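Local coordinates for Lin1944 protein (Listeria innocua, PDB 3D7L) that is of unknown function but, with the fold of a short-chain dehydrogenase/reductase, probably acts as an oxidoreductase, at residues V41-I46 with I94-L99; L7-S12 with K50-Q55. One frame throughout, in Å; residues are numbered along the deposited sequence.

Contact 1: residues V41-I46 with I94-L99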
loop_
_atom_site.group_PDB
_atom_site.type_symbol
_atom_site.label_atom_id
_atom_site.label_comp_id
_atom_site.label_asym_id
_atom_site.label_seq_id
_atom_site.Cartn_x
_atom_site.Cartn_y
_atom_site.Cartn_z
ATOM N N VAL D 41 6.478 22.696 2.691
ATOM C CA VAL D 41 5.282 21.857 2.581
ATOM C C VAL D 41 5.233 20.880 3.771
ATOM O O VAL D 41 6.251 20.327 4.175
ATOM C CB VAL D 41 5.188 21.124 1.178
ATOM C CG1 VAL D 41 6.327 20.118 0.965
ATOM C CG2 VAL D 41 3.806 20.453 0.966
ATOM N N ASP D 42 4.056 20.768 4.377
ATOM C CA ASP D 42 3.729 19.665 5.280
ATOM C C ASP D 42 2.881 18.703 4.455
ATOM O O ASP D 42 1.700 18.993 4.179
ATOM C CB ASP D 42 2.937 20.149 6.504
ATOM C CG ASP D 42 2.564 19.015 7.446
ATOM O OD1 ASP D 42 2.733 17.834 7.070
ATOM O OD2 ASP D 42 2.087 19.298 8.565
ATOM N N ILE D 43 3.484 17.572 4.063
ATOM C CA ILE D 43 2.835 16.627 3.162
ATOM C C ILE D 43 1.697 15.888 3.848
ATOM O O ILE D 43 0.905 15.228 3.155
ATOM C CB ILE D 43 3.819 15.580 2.539
ATOM C CG1 ILE D 43 4.323 14.592 3.605
ATOM C CG2 ILE D 43 4.943 16.277 1.726
ATOM C CD1 ILE D 43 5.237 13.445 3.079
ATOM N N THR D 44 1.642 15.941 5.181
ATOM C CA THR D 44 0.491 15.362 5.921
ATOM C C THR D 44 -0.745 16.271 5.893
ATOM O O THR D 44 -1.835 15.874 6.340
ATOM C CB THR D 44 0.799 15.009 7.389
ATOM O OG1 THR D 44 0.810 16.201 8.167
ATOM C CG2 THR D 44 2.133 14.271 7.542
ATOM N N ASN D 45 -0.580 17.481 5.363
ATOM C CA ASN D 45 -1.650 18.450 5.338
ATOM C C ASN D 45 -1.993 18.845 3.893
ATOM O O ASN D 45 -1.166 19.421 3.179
ATOM C CB ASN D 45 -1.233 19.637 6.219
ATOM C CG ASN D 45 -2.291 20.702 6.326
ATOM O OD1 ASN D 45 -2.602 21.399 5.344
ATOM N ND2 ASN D 45 -2.828 20.871 7.528
ATOM N N ILE D 46 -3.211 18.495 3.472
ATOM C CA ILE D 46 -3.754 18.763 2.126
ATOM C C ILE D 46 -3.669 20.238 1.692
ATOM O O ILE D 46 -3.152 20.540 0.605
ATOM C CB ILE D 46 -5.226 18.275 2.044
ATOM C CG1 ILE D 46 -5.297 16.748 2.170
ATOM C CG2 ILE D 46 -5.908 18.700 0.754
ATOM C CD1 ILE D 46 -6.631 16.252 2.753
ATOM N N ILE D 94 1.206 10.104 -2.056
ATOM C CA ILE D 94 0.123 9.920 -3.023
ATOM C C ILE D 94 -0.627 11.225 -3.272
ATOM O O ILE D 94 -0.916 11.578 -4.435
ATOM C CB ILE D 94 -0.771 8.690 -2.672
ATOM C CG1 ILE D 94 0.029 7.396 -3.004
ATOM C CG2 ILE D 94 -2.083 8.719 -3.460
ATOM C CD1 ILE D 94 -0.503 6.122 -2.448
ATOM N N ASN D 95 -0.865 11.971 -2.196
ATOM C CA ASN D 95 -1.486 13.287 -2.282
ATOM C C ASN D 95 -0.670 14.263 -3.098
ATOM O O ASN D 95 -1.238 15.081 -3.827
ATOM C CB ASN D 95 -1.851 13.830 -0.888
ATOM C CG ASN D 95 -3.067 13.099 -0.287
ATOM O OD1 ASN D 95 -3.725 12.341 -0.981
ATOM N ND2 ASN D 95 -3.341 13.314 0.993
ATOM N N LEU D 96 0.659 14.165 -3.046
ATOM C CA LEU D 96 1.461 15.010 -3.947
ATOM C C LEU D 96 1.123 14.740 -5.410
ATOM O O LEU D 96 1.221 15.637 -6.249
ATOM C CB LEU D 96 2.961 14.837 -3.725
ATOM C CG LEU D 96 3.582 15.181 -2.380
ATOM C CD1 LEU D 96 5.012 14.682 -2.432
ATOM C CD2 LEU D 96 3.518 16.688 -2.002
ATOM N N VAL D 97 0.752 13.498 -5.722
ATOM C CA VAL D 97 0.311 13.141 -7.075
ATOM C C VAL D 97 -1.128 13.620 -7.303
ATOM O O VAL D 97 -1.403 14.315 -8.293
ATOM C CB VAL D 97 0.433 11.619 -7.336
ATOM C CG1 VAL D 97 -0.240 11.243 -8.623
ATOM C CG2 VAL D 97 1.899 11.183 -7.311
ATOM N N LEU D 98 -2.038 13.283 -6.389
ATOM C CA LEU D 98 -3.437 13.682 -6.590
ATOM C C LEU D 98 -3.608 15.201 -6.719
ATOM O O LEU D 98 -4.502 15.665 -7.427
ATOM C CB LEU D 98 -4.357 13.141 -5.482
ATOM C CG LEU D 98 -4.309 11.618 -5.270
ATOM C CD1 LEU D 98 -5.256 11.235 -4.181
ATOM C CD2 LEU D 98 -4.632 10.839 -6.550
ATOM N N LEU D 99 -2.783 15.965 -6.018
ATOM C CA LEU D 99 -2.890 17.442 -6.036
ATOM C C LEU D 99 -1.944 18.154 -7.034
ATOM O O LEU D 99 -2.108 19.344 -7.293
ATOM C CB LEU D 99 -2.740 18.010 -4.620
ATOM C CG LEU D 99 -3.761 17.486 -3.596
ATOM C CD1 LEU D 99 -3.334 17.735 -2.158
ATOM C CD2 LEU D 99 -5.178 18.018 -3.833
HETATM O O HOH W 1 -1.735 14.813 2.840
#
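I43 meets L96, and I46 meets N95 and L99, so that the loop V41-N45 and I46, the first residue of helix 46-56, touch the last turns of helix 79-100 through two small apolar patches, an alkyl-amide contact and one bridging water. In the first patch a methyl branch makes the contact: I43 CG2 lies 4.0 Å from L96 CD2, the two side chains crossing at a slant. I43 has its CG1 wedged between the backbone N and the carbonyl carbon (chi1 69°), which leaves CG2 as the branch facing the leucine. In the second patch I46 and L99 run at about a right angle, and L99 CD1 rests both on I46 CG2 at 4.0 Å and on the backbone I46 O. The other branch of I46, CG1, lies against the amide nitrogen of N95, ND2, an alkyl group on a polar one with no hydrogen bond between them.

No direct hydrogen bond joins the two segments; the polar link passes through a water. The water donates to I43 O at 2.7 Å and accepts from N95 ND2 at 2.9 Å, thereby giving the amide a partner on the loop side. In the Rossmann-like fold of this family the loop leads from strand 39-40 into helix 46-56, and in relatives it commonly borders the adenine end of the dinucleotide site. N95 and L99 also pack on P79 of the second subunit, so the helix side of the contact is part of the interface with that subunit.

Further hydrogen bonds stiffen the loop from within. D42 OD1 accepts from T44 N at 2.9 Å, an Asx turn, and from T44 OG1 at 2.8 Å, both donors approaching from the same face of the carboxylate. A type I turn over D42-N45 closes with N45 N on D42 O, while N45, at the N-cap, uses OD1 to hold S48 N at the start of helix 46-56.

Contact 2: residues L7-S12 with K50-Q55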
loop_
_atom_site.group_PDB
_atom_site.type_symbol
_atom_site.label_atom_id
_atom_site.label_comp_id
_atom_site.label_asym_id
_atom_site.label_seq_id
_atom_site.Cartn_x
_atom_site.Cartn_y
_atom_site.Cartn_z
ATOM N N LEU D 7 10.642 20.116 -9.285
ATOM C CA LEU D 7 10.335 20.316 -7.871
ATOM C C LEU D 7 10.790 19.079 -7.110
ATOM O O LEU D 7 10.300 17.960 -7.346
ATOM C CB LEU D 7 8.840 20.564 -7.649
ATOM C CG LEU D 7 8.381 20.705 -6.193
ATOM C CD1 LEU D 7 8.954 21.955 -5.516
ATOM C CD2 LEU D 7 6.832 20.691 -6.096
ATOM N N LEU D 8 11.753 19.276 -6.221
ATOM C CA LEU D 8 12.316 18.179 -5.461
ATOM C C LEU D 8 11.889 18.305 -4.009
ATOM O O LEU D 8 12.360 19.205 -3.288
ATOM C CB LEU D 8 13.847 18.164 -5.593
ATOM C CG LEU D 8 14.667 17.190 -4.729
ATOM C CD1 LEU D 8 14.196 15.739 -4.832
ATOM C CD2 LEU D 8 16.146 17.303 -5.083
ATOM N N ILE D 9 10.986 17.416 -3.591
ATOM C CA ILE D 9 10.480 17.406 -2.208
ATOM C C ILE D 9 11.319 16.423 -1.419
ATOM O O ILE D 9 11.441 15.265 -1.816
ATOM C CB ILE D 9 8.958 17.039 -2.135
ATOM C CG1 ILE D 9 8.147 18.056 -2.943
ATOM C CG2 ILE D 9 8.432 17.072 -0.679
ATOM C CD1 ILE D 9 7.212 17.459 -3.964
ATOM N N GLY D 10 11.912 16.893 -0.315
ATOM C CA GLY D 10 12.776 16.049 0.531
ATOM C C GLY D 10 14.256 16.267 0.252
ATOM O O GLY D 10 15.083 15.428 0.594
ATOM N N ALA D 11 14.588 17.404 -0.355
ATOM C CA ALA D 11 15.941 17.676 -0.859
ATOM C C ALA D 11 17.046 17.676 0.204
ATOM O O ALA D 11 18.188 17.367 -0.112
ATOM C CB ALA D 11 15.977 18.975 -1.651
ATOM N N SER D 12 16.697 18.006 1.450
ATOM C CA SER D 12 17.674 18.061 2.543
ATOM C C SER D 12 18.000 16.698 3.180
ATOM O O SER D 12 18.963 16.592 3.938
ATOM C CB SER D 12 17.208 19.040 3.626
ATOM O OG SER D 12 16.097 18.487 4.305
ATOM N N LYS D 50 -1.471 22.011 -1.422
ATOM C CA LYS D 50 -2.082 22.882 -2.426
ATOM C C LYS D 50 -1.410 24.241 -2.462
ATOM O O LYS D 50 -1.155 24.766 -3.558
ATOM C CB LYS D 50 -3.579 23.035 -2.206
ATOM C CG LYS D 50 -4.241 21.708 -2.022
ATOM C CD LYS D 50 -5.579 21.653 -2.675
ATOM C CE LYS D 50 -6.686 22.040 -1.729
ATOM N NZ LYS D 50 -7.778 21.006 -1.830
ATOM N N LYS D 51 -1.108 24.795 -1.284
ATOM C CA LYS D 51 -0.398 26.080 -1.223
ATOM C C LYS D 51 0.975 25.985 -1.890
ATOM O O LYS D 51 1.361 26.871 -2.660
ATOM C CB LYS D 51 -0.232 26.564 0.220
ATOM C CG LYS D 51 -0.742 27.974 0.475
ATOM C CD LYS D 51 0.139 29.070 -0.131
ATOM C CE LYS D 51 -0.618 30.402 -0.170
ATOM N NZ LYS D 51 -0.771 31.099 1.174
HETATM N N MSE D 52 1.707 24.912 -1.593
HETATM C CA MSE D 52 3.007 24.693 -2.221
HETATM C C MSE D 52 2.894 24.757 -3.739
HETATM O O MSE D 52 3.643 25.482 -4.382
HETATM C CB MSE D 52 3.650 23.382 -1.768
HETATM C CG MSE D 52 4.977 23.086 -2.499
HETATM SE SE MSE D 52 5.540 21.265 -2.398
HETATM C CE MSE D 52 4.118 20.409 -3.378
ATOM N N TYR D 53 1.937 24.025 -4.300
ATOM C CA TYR D 53 1.761 23.981 -5.755
ATOM C C TYR D 53 1.326 25.320 -6.391
ATOM O O TYR D 53 1.707 25.607 -7.536
ATOM C CB TYR D 53 0.801 22.848 -6.158
ATOM C CG TYR D 53 1.413 21.457 -6.142
ATOM C CD1 TYR D 53 2.651 21.195 -6.764
ATOM C CD2 TYR D 53 0.747 20.390 -5.520
ATOM C CE1 TYR D 53 3.207 19.901 -6.747
ATOM C CE2 TYR D 53 1.297 19.108 -5.500
ATOM C CZ TYR D 53 2.517 18.868 -6.120
ATOM O OH TYR D 53 3.035 17.581 -6.091
ATOM N N GLU D 54 0.536 26.121 -5.666
ATOM C CA GLU D 54 0.212 27.497 -6.097
ATOM C C GLU D 54 1.475 28.356 -6.133
ATOM O O GLU D 54 1.713 29.081 -7.103
ATOM C CB GLU D 54 -0.788 28.187 -5.157
ATOM C CG GLU D 54 -2.164 27.547 -5.032
ATOM C CD GLU D 54 -2.996 28.165 -3.882
ATOM O OE1 GLU D 54 -3.735 27.418 -3.171
ATOM O OE2 GLU D 54 -2.892 29.398 -3.675
ATOM N N GLN D 55 2.274 28.271 -5.068
ATOM C CA GLN D 55 3.544 28.970 -5.015
ATOM C C GLN D 55 4.455 28.582 -6.187
ATOM O O GLN D 55 4.976 29.451 -6.865
ATOM C CB GLN D 55 4.244 28.761 -3.658
ATOM C CG GLN D 55 3.706 29.674 -2.521
ATOM C CD GLN D 55 4.307 29.384 -1.113
ATOM O OE1 GLN D 55 4.564 30.314 -0.337
ATOM N NE2 GLN D 55 4.503 28.105 -0.783
#
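M52, a selenomethionine in this crystal, leaves helix 46-56 pointing at strand 5-9 and ends against L7 and I9. Its CB starts toward the strand, and CG, anti to the backbone N (chi1 176°), carries the chain on to SE. That atom lies 4.0 Å from L7 CD2 and 4.2 Å from I9 CG1, the side chain meeting the leucine tip to tip and the isoleucine at a slant.

Strand 7-9 and helix 50-55 run roughly antiparallel (152°), their axes 11.8 Å apart at closest. This is the helix-on-sheet layer of a Rossmann fold: helix 46-56 belongs to the crossover that leads into strand 59-64, the parallel neighbour of strand 5-9, and G10 opens the glycine-rich turn at the strand's end.

Beyond SE the chain bends (chi3 65°), bringing CE back over the centre of the Y53 ring, 3.4 Å above its plane, while the same methyl stays 3.9 Å from L7 CD2. That leucine methyl is thus shared, for it also touches Y53 CE1 at 3.8 Å, approaching the ring obliquely. The phenol end of Y53 serves a different partner, its OH hydrogen-bonding to L96 O on helix 79-100.

In the fold
The two contacts illustrate how one helix layer of a Rossmann fold changes character with burial, although both lie about 12 Å, centre to centre, from the middle of the chain. Contact 2 is core: all four touching residues are buried, and its chemistry is wholly apolar, strand against helix. Contact 1, whose centre lies about 9 Å from that of contact 2, is a surface contact in which a loop meets a helix at the second subunit, and there a water carries the polar link. Helix 46-56 connects them, since the loop of contact 1 runs into it and contact 2 uses its later turns. They also touch directly: V41 CB packs 3.6 Å from M52 SE.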